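Long-range contact in enoyl-CoA hydratase, EchA3 (Mycobacterium marinum M, PDB 3R6H), which probably acts as a lyase in lipid metabolism and belongs to the enoyl-CoA hydratase/isomerase family: residues F112-R120 with I139-R150. Sequence-based numbering, arbitrary orientation.
Sequences FLLCSGDHR and IPYAAMEVLKLR
Ala143 sits over one face of the Phe112 ring, its CB 3.6 Å from the ring centroid and close to the ring normal, a CH-pi contact. Leu147 CD2 meets the ring edge near its plane, 3.9 Å from Phe112 CD1. The other flat groups are cationic: the side chains of Arg120 and Arg150 come from opposite directions and their guanidinium groups stack, centres 3.8 Å apart and planes 24° from parallel. Asp178, in a salt bridge with Arg120 NE, probably offsets their like charge. Within its own plane, Arg150 grips Gly117 O end-on with two nitrogens, NH2 at 2.7 Å and NH1 at 2.9 Å; NH2 also makes a weak, strongly bent bond to Cys115 O. Bends at chi2 (-55°) and chi3 (-83°) fold the Arg150 chain back to these carbonyls of the turn. Between the ring and the stacked arginines, Val146 CG1 packs 3.6 Å from Cys115 CB. Ser154 OG of a second subunit is hydrogen-bonded to both Arg120 NH2 and Arg150 O, placing the stacked pair at a subunit interface. Helix 141-150 thus lies against the end of helix 109-114 and the turn leading into strand 119-122, a buried helix-to-loop junction within the crotonase fold.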
ATOM      1  N   PHE A 112     -11.273   9.620  10.406  1.00  7.75           N
ATOM      2  CA  PHE A 112     -12.008   8.947   9.333  1.00  8.65           C
ATOM      3  C   PHE A 112     -12.615   9.962   8.375  1.00  8.54           C
ATOM      4  O   PHE A 112     -12.576   9.745   7.163  1.00  8.14           O
ATOM      5  CB  PHE A 112     -13.056   7.968   9.871  1.00  9.48           C
ATOM      6  CG  PHE A 112     -12.554   7.084  10.965  1.00  9.24           C
ATOM      7  CD1 PHE A 112     -11.262   6.540  10.941  1.00 11.68           C
ATOM      8  CD2 PHE A 112     -13.377   6.781  12.040  1.00 11.05           C
ATOM      9  CE1 PHE A 112     -10.790   5.761  11.988  1.00 11.39           C
ATOM     10  CE2 PHE A 112     -12.915   6.003  13.083  1.00 10.49           C
ATOM     11  CZ  PHE A 112     -11.632   5.479  13.078  1.00 11.19           C
ATOM     12  N   LEU A 113     -13.132  11.076   8.915  1.00  8.57           N
ATOM     13  CA  LEU A 113     -13.624  12.182   8.099  1.00  8.62           C
ATOM     14  C   LEU A 113     -12.488  12.765   7.224  1.00  8.25           C
ATOM     15  O   LEU A 113     -12.693  12.998   6.021  1.00  9.31           O
ATOM     16  CB  LEU A 113     -14.283  13.265   8.990  1.00  9.95           C
ATOM     17  CG  LEU A 113     -14.913  14.442   8.254  1.00 11.24           C
ATOM     18  CD1 LEU A 113     -16.022  13.906   7.388  1.00 13.00           C
ATOM     19  CD2 LEU A 113     -15.468  15.502   9.247  1.00 11.85           C
ATOM     20  N   LEU A 114     -11.315  12.983   7.829  1.00  8.46           N
ATOM     21  CA  LEU A 114     -10.132  13.484   7.122  1.00  7.82           C
ATOM     22  C   LEU A 114      -9.821  12.569   5.915  1.00  8.17           C
ATOM     23  O   LEU A 114      -9.556  13.044   4.815  1.00  7.74           O
ATOM     24  CB  LEU A 114      -8.927  13.543   8.089  1.00  7.74           C
ATOM     25  CG  LEU A 114      -7.557  13.749   7.467  1.00  7.48           C
ATOM     26  CD1 LEU A 114      -7.511  15.143   6.805  1.00  7.39           C
ATOM     27  CD2 LEU A 114      -6.487  13.548   8.573  1.00  7.85           C
ATOM     28  N   CYS A 115      -9.902  11.252   6.133  1.00  7.69           N
ATOM     29  CA  CYS A 115      -9.642  10.251   5.088  1.00  7.06           C
ATOM     30  C   CYS A 115     -10.777  10.097   4.050  1.00  7.70           C
ATOM     31  O   CYS A 115     -10.682   9.254   3.133  1.00  8.04           O
ATOM     32  CB  CYS A 115      -9.401   8.907   5.739  1.00  7.72           C
ATOM     33  SG  CYS A 115      -7.792   8.776   6.549  1.00  8.06           S
ATOM     34  N   SER A 116     -11.829  10.913   4.171  1.00  8.71           N
ATOM     35  CA  SER A 116     -12.988  10.816   3.299  1.00  8.64           C
ATOM     36  C   SER A 116     -12.979  11.813   2.135  1.00  9.40           C
ATOM     37  O   SER A 116     -13.897  11.786   1.338  1.00  9.61           O
ATOM     38  CB  SER A 116     -14.306  10.957   4.106  1.00  9.55           C
ATOM     39  OG  SER A 116     -14.361  10.003   5.171  1.00 10.33           O
ATOM     40  N   GLY A 117     -11.928  12.644   2.025  1.00  8.70           N
ATOM     41  CA  GLY A 117     -11.784  13.581   0.904  1.00  8.85           C
ATOM     42  C   GLY A 117     -10.727  13.166  -0.098  1.00  7.50           C
ATOM     43  O   GLY A 117      -9.873  12.287   0.171  1.00  8.53           O
ATOM     44  N   ASP A 118     -10.693  13.862  -1.234  1.00  7.35           N
ATOM     45  CA  ASP A 118      -9.754  13.514  -2.311  1.00  7.09           C
ATOM     46  C   ASP A 118      -8.319  13.995  -2.070  1.00  7.26           C
ATOM     47  O   ASP A 118      -7.362  13.338  -2.512  1.00  7.74           O
ATOM     48  CB  ASP A 118     -10.259  14.072  -3.636  1.00  7.82           C
ATOM     49  CG  ASP A 118     -11.585  13.456  -4.043  1.00  7.38           C
ATOM     50  OD1 ASP A 118     -11.592  12.291  -4.473  1.00  8.20           O
ATOM     51  OD2 ASP A 118     -12.640  14.119  -3.847  1.00  8.42           O
ATOM     52  N   HIS A 119      -8.201  15.146  -1.414  1.00  7.75           N
ATOM     53  CA  HIS A 119      -6.909  15.775  -1.165  1.00  7.66           C
ATOM     54  C   HIS A 119      -6.980  16.333   0.253  1.00  7.83           C
ATOM     55  O   HIS A 119      -7.948  17.034   0.619  1.00  8.17           O
ATOM     56  CB  HIS A 119      -6.608  16.900  -2.167  1.00  8.59           C
ATOM     57  CG  HIS A 119      -5.236  17.482  -2.021  1.00  8.92           C
ATOM     58  ND1 HIS A 119      -4.101  16.763  -2.305  1.00  8.99           N
ATOM     59  CD2 HIS A 119      -4.812  18.711  -1.625  1.00 10.51           C
ATOM     60  CE1 HIS A 119      -3.032  17.518  -2.098  1.00  8.52           C
ATOM     61  NE2 HIS A 119      -3.433  18.700  -1.659  1.00  9.24           N
ATOM     62  N   ARG A 120      -5.956  16.010   1.037  1.00  7.14           N
ATOM     63  CA  ARG A 120      -5.926  16.318   2.461  1.00  7.02           C
ATOM     64  C   ARG A 120      -4.699  17.135   2.831  1.00  7.18           C
ATOM     65  O   ARG A 120      -3.577  16.668   2.674  1.00  7.98           O
ATOM     66  CB  ARG A 120      -5.951  15.014   3.232  1.00  7.56           C
ATOM     67  CG  ARG A 120      -7.139  14.159   2.998  1.00  8.67           C
ATOM     68  CD  ARG A 120      -6.876  12.730   3.380  1.00  7.39           C
ATOM     69  NE  ARG A 120      -5.832  12.139   2.560  1.00  5.64           N
ATOM     70  CZ  ARG A 120      -5.363  10.907   2.740  1.00  6.72           C
ATOM     71  NH1 ARG A 120      -5.827  10.158   3.751  1.00  7.24           N
ATOM     72  NH2 ARG A 120      -4.419  10.431   1.952  1.00  6.65           N
ATOM     73  N   ILE A 139     -12.498  -0.614  16.635  1.00 11.53           N
ATOM     74  CA  ILE A 139     -12.800   0.246  15.481  1.00 10.80           C
ATOM     75  C   ILE A 139     -13.898  -0.380  14.628  1.00 11.00           C
ATOM     76  O   ILE A 139     -13.781  -1.532  14.228  1.00 11.56           O
ATOM     77  CB  ILE A 139     -11.552   0.521  14.600  1.00 10.39           C
ATOM     78  CG1 ILE A 139     -10.470   1.216  15.439  1.00 12.29           C
ATOM     79  CG2 ILE A 139     -11.960   1.405  13.376  1.00  9.57           C
ATOM     80  CD1 ILE A 139      -9.170   1.577  14.689  1.00 10.76           C
ATOM     81  N   PRO A 140     -14.972   0.374  14.317  1.00 11.87           N
ATOM     82  CA  PRO A 140     -16.045  -0.168  13.490  1.00 12.25           C
ATOM     83  C   PRO A 140     -15.586  -0.608  12.115  1.00 12.27           C
ATOM     84  O   PRO A 140     -14.614  -0.044  11.572  1.00 10.61           O
ATOM     85  CB  PRO A 140     -17.016   1.018  13.345  1.00 12.55           C
ATOM     86  CG  PRO A 140     -16.822   1.808  14.576  1.00 13.91           C
ATOM     87  CD  PRO A 140     -15.296   1.718  14.787  1.00 12.72           C
ATOM     88  N   TYR A 141     -16.284  -1.586  11.530  1.00 12.16           N
ATOM     89  CA  TYR A 141     -15.921  -2.099  10.222  1.00 11.74           C
ATOM     90  C   TYR A 141     -15.886  -0.998   9.168  1.00 11.68           C
ATOM     91  O   TYR A 141     -14.951  -0.965   8.347  1.00 10.63           O
ATOM     92  CB  TYR A 141     -16.884  -3.212   9.768  1.00 12.52           C
ATOM     93  CG  TYR A 141     -16.608  -4.543  10.449  1.00 15.68           C
ATOM     94  CD1 TYR A 141     -15.543  -5.330  10.056  1.00 18.52           C
ATOM     95  CD2 TYR A 141     -17.423  -5.006  11.472  1.00 19.90           C
ATOM     96  CE1 TYR A 141     -15.279  -6.553  10.657  1.00 20.89           C
ATOM     97  CE2 TYR A 141     -17.157  -6.246  12.097  1.00 22.18           C
ATOM     98  CZ  TYR A 141     -16.083  -7.004  11.672  1.00 22.85           C
ATOM     99  OH  TYR A 141     -15.807  -8.229  12.260  1.00 27.22           O
ATOM    100  N   ALA A 142     -16.868  -0.088   9.164  1.00 10.84           N
ATOM    101  CA  ALA A 142     -16.865   0.981   8.155  1.00 11.22           C
ATOM    102  C   ALA A 142     -15.630   1.877   8.253  1.00 10.28           C
ATOM    103  O   ALA A 142     -15.070   2.278   7.225  1.00  9.77           O
ATOM    104  CB  ALA A 142     -18.120   1.832   8.204  1.00 10.56           C
ATOM    105  N   ALA A 143     -15.210   2.155   9.482  1.00 10.32           N
ATOM    106  CA  ALA A 143     -13.990   2.949   9.736  1.00  9.70           C
ATOM    107  C   ALA A 143     -12.752   2.205   9.285  1.00  9.50           C
ATOM    108  O   ALA A 143     -11.822   2.802   8.710  1.00  8.68           O
ATOM    109  CB  ALA A 143     -13.885   3.306  11.240  1.00 11.16           C
ATOM    110  N   MET A 144     -12.704   0.895   9.520  1.00  8.44           N
ATOM    111  CA  MET A 144     -11.548   0.137   9.041  1.00  7.93           C
ATOM    112  C   MET A 144     -11.406   0.238   7.528  1.00  8.57           C
ATOM    113  O   MET A 144     -10.297   0.324   6.986  1.00  8.24           O
ATOM    114  CB  MET A 144     -11.592  -1.332   9.482  1.00  8.75           C
ATOM    115  CG  MET A 144     -11.500  -1.544  11.035  1.00  8.83           C
ATOM    116  SD  MET A 144      -9.877  -1.068  11.689  1.00 11.02           S
ATOM    117  CE  MET A 144      -8.916  -2.486  11.115  1.00  8.05           C
ATOM    118  N   GLU A 145     -12.529   0.213   6.833  1.00  8.66           N
ATOM    119  CA  GLU A 145     -12.485   0.276   5.366  1.00  8.80           C
ATOM    120  C   GLU A 145     -12.001   1.654   4.886  1.00  7.67           C
ATOM    121  O   GLU A 145     -11.269   1.761   3.893  1.00  7.64           O
ATOM    122  CB  GLU A 145     -13.855  -0.055   4.785  1.00  9.16           C
ATOM    123  CG  GLU A 145     -14.298  -1.509   5.018  1.00 10.62           C
ATOM    124  CD  GLU A 145     -13.602  -2.526   4.184  1.00 14.75           C
ATOM    125  OE1 GLU A 145     -12.943  -2.187   3.165  1.00 13.12           O
ATOM    126  OE2 GLU A 145     -13.690  -3.734   4.554  1.00 16.47           O
ATOM    127  N   VAL A 146     -12.410   2.700   5.578  1.00  8.53           N
ATOM    128  CA  VAL A 146     -11.946   4.056   5.290  1.00  8.07           C
ATOM    129  C   VAL A 146     -10.424   4.154   5.480  1.00  7.31           C
ATOM    130  O   VAL A 146      -9.718   4.649   4.588  1.00  7.36           O
ATOM    131  CB  VAL A 146     -12.658   5.101   6.168  1.00  8.35           C
ATOM    132  CG1 VAL A 146     -11.983   6.450   6.072  1.00  8.59           C
ATOM    133  CG2 VAL A 146     -14.179   5.241   5.783  1.00  7.10           C
ATOM    134  N   LEU A 147      -9.918   3.604   6.589  1.00  7.20           N
ATOM    135  CA  LEU A 147      -8.474   3.580   6.815  1.00  6.65           C
ATOM    136  C   LEU A 147      -7.752   2.755   5.749  1.00  6.80           C
ATOM    137  O   LEU A 147      -6.729   3.175   5.223  1.00  7.26           O
ATOM    138  CB  LEU A 147      -8.118   3.063   8.205  1.00  7.24           C
ATOM    139  CG  LEU A 147      -8.557   3.894   9.407  1.00  7.55           C
ATOM    140  CD1 LEU A 147      -8.190   3.136  10.667  1.00  8.63           C
ATOM    141  CD2 LEU A 147      -7.951   5.324   9.381  1.00  7.03           C
ATOM    142  N   LYS A 148      -8.291   1.577   5.430  1.00  7.00           N
ATOM    143  CA  LYS A 148      -7.614   0.651   4.510  1.00  7.96           C
ATOM    144  C   LYS A 148      -7.516   1.266   3.124  1.00  7.61           C
ATOM    145  O   LYS A 148      -6.570   1.001   2.392  1.00  7.92           O
ATOM    146  CB  LYS A 148      -8.383  -0.652   4.410  1.00  7.68           C
ATOM    147  CG  LYS A 148      -7.555  -1.786   3.802  1.00 10.79           C
ATOM    148  CD  LYS A 148      -8.292  -3.084   3.851  1.00 14.86           C
ATOM    149  CE  LYS A 148      -9.246  -3.222   2.709  1.00 18.45           C
ATOM    150  NZ  LYS A 148      -9.643  -4.690   2.507  1.00 19.59           N
ATOM    151  N   LEU A 149      -8.483   2.105   2.770  1.00  7.27           N
ATOM    152  CA  LEU A 149      -8.469   2.744   1.467  1.00  7.66           C
ATOM    153  C   LEU A 149      -7.274   3.696   1.279  1.00  6.94           C
ATOM    154  O   LEU A 149      -6.862   3.931   0.130  1.00  7.80           O
ATOM    155  CB  LEU A 149      -9.762   3.554   1.234  1.00  7.96           C
ATOM    156  CG  LEU A 149     -10.008   4.140  -0.151  1.00  7.97           C
ATOM    157  CD1 LEU A 149     -10.173   3.096  -1.258  1.00  7.56           C
ATOM    158  CD2 LEU A 149     -11.307   5.001  -0.043  1.00  9.43           C
ATOM    159  N   ARG A 150      -6.782   4.294   2.366  1.00  6.24           N
ATOM    160  CA  ARG A 150      -5.763   5.368   2.287  1.00  6.23           C
ATOM    161  C   ARG A 150      -4.412   5.031   2.891  1.00  6.53           C
ATOM    162  O   ARG A 150      -3.384   5.477   2.405  1.00  6.29           O
ATOM    163  CB  ARG A 150      -6.265   6.676   2.905  1.00  7.20           C
ATOM    164  CG  ARG A 150      -7.622   7.141   2.446  1.00  8.21           C
ATOM    165  CD  ARG A 150      -7.728   7.270   0.968  1.00  8.63           C
ATOM    166  NE  ARG A 150      -7.227   8.531   0.397  1.00  7.87           N
ATOM    167  CZ  ARG A 150      -7.932   9.662   0.304  1.00 10.03           C
ATOM    168  NH1 ARG A 150      -7.440  10.710  -0.332  1.00  8.62           N
ATOM    169  NH2 ARG A 150      -9.153   9.738   0.805  1.00  8.70           N
TER